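Local coordinates for replisome organizer (PDB 1NO1), which probably loads the replicative helicase during phage SPP1 DNA replication and can also restrain it, acting as a helicase loader and inhibitor, at residues A[10-15]-A[44-49]. Sequence-based numbering, arbitrary orientation.
Sequences LKAVSE and EIMNNL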
ATOM      1  N   LEU A  10       3.013   1.912  -1.937  1.00 34.94           N
ATOM      2  CA  LEU A  10       3.887   1.614  -0.801  1.00 35.54           C
ATOM      3  C   LEU A  10       4.600   2.867  -0.251  1.00 35.36           C
ATOM      4  O   LEU A  10       4.882   2.971   0.934  1.00 34.78           O
ATOM      5  CB  LEU A  10       4.890   0.509  -1.139  1.00 35.33           C
ATOM      6  CG  LEU A  10       4.267  -0.899  -1.226  1.00 36.96           C
ATOM      7  CD1 LEU A  10       5.160  -1.867  -1.985  1.00 35.43           C
ATOM      8  CD2 LEU A  10       3.928  -1.469   0.165  1.00 38.25           C
ATOM      9  N   LYS A  11       4.871   3.825  -1.116  1.00 35.38           N
ATOM     10  CA  LYS A  11       5.524   5.068  -0.685  1.00 35.72           C
ATOM     11  C   LYS A  11       4.554   5.899   0.167  1.00 35.39           C
ATOM     12  O   LYS A  11       4.970   6.619   1.076  1.00 35.73           O
ATOM     13  CB  LYS A  11       6.010   5.847  -1.910  1.00 35.21           C
ATOM     14  CG  LYS A  11       6.361   7.303  -1.673  1.00 38.05           C
ATOM     15  CD  LYS A  11       7.848   7.507  -1.367  1.00 40.09           C
ATOM     16  CE  LYS A  11       8.153   8.978  -1.066  1.00 41.04           C
ATOM     17  NZ  LYS A  11       9.653   9.199  -1.013  1.00 43.68           N
ATOM     18  N   ALA A  12       3.260   5.770  -0.104  1.00 34.75           N
ATOM     19  CA  ALA A  12       2.252   6.501   0.659  1.00 35.10           C
ATOM     20  C   ALA A  12       2.071   5.897   2.068  1.00 34.98           C
ATOM     21  O   ALA A  12       1.954   6.633   3.075  1.00 35.70           O
ATOM     22  CB  ALA A  12       0.919   6.559  -0.115  1.00 34.02           C
ATOM     23  N   VAL A  13       2.058   4.575   2.145  1.00 34.33           N
ATOM     24  CA  VAL A  13       1.928   3.912   3.425  1.00 35.04           C
ATOM     25  C   VAL A  13       3.084   4.381   4.314  1.00 36.25           C
ATOM     26  O   VAL A  13       2.926   4.738   5.507  1.00 36.37           O
ATOM     27  CB  VAL A  13       1.999   2.378   3.260  1.00 35.19           C
ATOM     28  CG1 VAL A  13       2.078   1.693   4.635  1.00 35.14           C
ATOM     29  CG2 VAL A  13       0.794   1.858   2.470  1.00 33.72           C
ATOM     30  N   SER A  14       4.259   4.427   3.715  1.00 36.46           N
ATOM     31  CA  SER A  14       5.439   4.885   4.433  1.00 36.70           C
ATOM     32  C   SER A  14       5.350   6.362   4.837  1.00 36.73           C
ATOM     33  O   SER A  14       5.864   6.769   5.884  1.00 37.39           O
ATOM     34  CB  SER A  14       6.703   4.568   3.607  1.00 36.27           C
ATOM     35  OG  SER A  14       7.780   5.402   4.009  1.00 41.65           O
ATOM     36  N   GLU A  15       4.700   7.190   4.029  1.00 36.60           N
ATOM     37  CA  GLU A  15       4.580   8.592   4.423  1.00 35.97           C
ATOM     38  C   GLU A  15       3.636   8.722   5.635  1.00 35.58           C
ATOM     39  O   GLU A  15       3.878   9.541   6.526  1.00 35.86           O
ATOM     40  CB  GLU A  15       4.122   9.485   3.246  1.00 36.57           C
ATOM     41  CG  GLU A  15       5.152   9.730   2.125  1.00 36.86           C
ATOM     42  CD  GLU A  15       4.507  10.148   0.783  1.00 39.65           C
ATOM     43  OE1 GLU A  15       3.276   9.921   0.559  1.00 39.33           O
ATOM     44  OE2 GLU A  15       5.235  10.710  -0.070  1.00 38.94           O
ATOM     45  N   GLU A  44      -8.667   4.229  -6.901  1.00 33.35           N
ATOM     46  CA  GLU A  44      -9.505   3.607  -5.873  1.00 33.66           C
ATOM     47  C   GLU A  44      -8.748   3.181  -4.623  1.00 33.27           C
ATOM     48  O   GLU A  44      -9.215   3.436  -3.522  1.00 34.14           O
ATOM     49  CB  GLU A  44     -10.341   2.431  -6.437  1.00 33.45           C
ATOM     50  N   ILE A  45      -7.587   2.549  -4.791  1.00 33.56           N
ATOM     51  CA  ILE A  45      -6.788   2.047  -3.682  1.00 33.10           C
ATOM     52  C   ILE A  45      -6.174   3.160  -2.819  1.00 35.08           C
ATOM     53  O   ILE A  45      -6.077   3.017  -1.591  1.00 36.12           O
ATOM     54  CB  ILE A  45      -5.698   1.058  -4.217  1.00 33.28           C
ATOM     55  CG1 ILE A  45      -6.352  -0.105  -4.943  1.00 32.87           C
ATOM     56  CG2 ILE A  45      -4.868   0.433  -3.124  1.00 30.53           C
ATOM     57  CD1 ILE A  45      -7.486  -0.706  -4.197  1.00 33.56           C
HETATM   58  N   MSE A  46      -5.739   4.246  -3.454  1.00 36.43           N
HETATM   59  CA  MSE A  46      -5.194   5.411  -2.768  1.00 37.43           C
HETATM   60  C   MSE A  46      -6.285   6.028  -1.856  1.00 37.19           C
HETATM   61  O   MSE A  46      -6.006   6.489  -0.741  1.00 36.33           O
HETATM   62  CB  MSE A  46      -4.751   6.484  -3.801  1.00 37.67           C
HETATM   63  CG  MSE A  46      -3.294   6.439  -4.331  1.00 44.90           C
HETATM   64 SE   MSE A  46      -1.778   6.623  -2.970  1.00 60.89          SE
HETATM   65  CE  MSE A  46      -2.653   7.848  -1.745  1.00 57.83           C
ATOM     66  N   ASN A  47      -7.517   6.108  -2.374  1.00 36.74           N
ATOM     67  CA  ASN A  47      -8.636   6.612  -1.585  1.00 35.57           C
ATOM     68  C   ASN A  47      -8.864   5.702  -0.355  1.00 35.56           C
ATOM     69  O   ASN A  47      -9.062   6.189   0.748  1.00 35.11           O
ATOM     70  CB  ASN A  47      -9.880   6.714  -2.452  1.00 34.73           C
ATOM     71  CG  ASN A  47     -11.016   7.462  -1.778  1.00 35.96           C
ATOM     72  OD1 ASN A  47     -12.101   6.919  -1.612  1.00 36.89           O
ATOM     73  ND2 ASN A  47     -10.780   8.722  -1.406  1.00 35.30           N
ATOM     74  N   ASN A  48      -8.820   4.384  -0.551  1.00 35.11           N
ATOM     75  CA  ASN A  48      -8.969   3.441   0.557  1.00 34.86           C
ATOM     76  C   ASN A  48      -7.843   3.573   1.624  1.00 35.82           C
ATOM     77  O   ASN A  48      -8.096   3.426   2.830  1.00 36.04           O
ATOM     78  CB  ASN A  48      -9.030   2.011   0.023  1.00 34.44           C
ATOM     79  CG  ASN A  48     -10.295   1.733  -0.777  1.00 34.42           C
ATOM     80  OD1 ASN A  48     -11.262   2.492  -0.708  1.00 33.40           O
ATOM     81  ND2 ASN A  48     -10.287   0.651  -1.547  1.00 33.68           N
ATOM     82  N   LEU A  49      -6.610   3.884   1.203  1.00 35.84           N
ATOM     83  CA  LEU A  49      -5.533   4.079   2.165  1.00 35.81           C
ATOM     84  C   LEU A  49      -5.823   5.289   3.032  1.00 36.46           C
ATOM     85  O   LEU A  49      -5.643   5.271   4.257  1.00 37.74           O
ATOM     86  CB  LEU A  49      -4.180   4.194   1.477  1.00 35.65           C
ATOM     87  CG  LEU A  49      -3.010   4.526   2.391  1.00 35.53           C
ATOM     88  CD1 LEU A  49      -2.639   3.396   3.354  1.00 32.36           C
ATOM     89  CD2 LEU A  49      -1.815   4.898   1.544  1.00 35.35           C
TER
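Leu49 reaches from helix 42-55 to helix 3-16 and meets Ala12 and Val13 with its two methyl groups. Its CB already points toward the facing helix, and CG lies anti to the backbone N (chi1 175°), which carries the branch onward across the interface. At the fork the methyls divide the work unequally. CD2 presses on Ala12 CB at 3.6 Å, the shortest distance between the segments, and also lies 3.9 Å from Val13 N. CD1 meets Val13 CG2 at 3.9 Å, the two side chains crossing at about a right angle. Phe16 and Leu65 also touch Leu49, so this leucine links the pair of helices to the loop that follows helix 42-55.

One turn earlier, selenomethionine Met46 (Se replacing sulfur) approaches the same alanine. Its CB does not aim at helix 3-16, but bends at chi2 (-60°) and chi3 bring SE to 3.9 Å and CE to 4.1 Å from Ala12 CB. The alanine methyl is therefore contacted by both i and i+3 residues of the facing helix, and Ile9 adds a further contact to Met46.

No hydrogen bond joins the segments; cohesion is wholly apolar, with 148 Å² buried in total. The axes of 10-15 and 44-49 come no closer than 10.9 Å, a gap bridged by the longer Leu49 and Met46 meeting small Ala12. Phe21 packs on Val13, extending the apolar cluster. These segment axes run 13° from parallel: side-by-side packing of the first and third helices in the three-helix bundle of the modelled N-terminal region, helix 26-37 intervening in sequence.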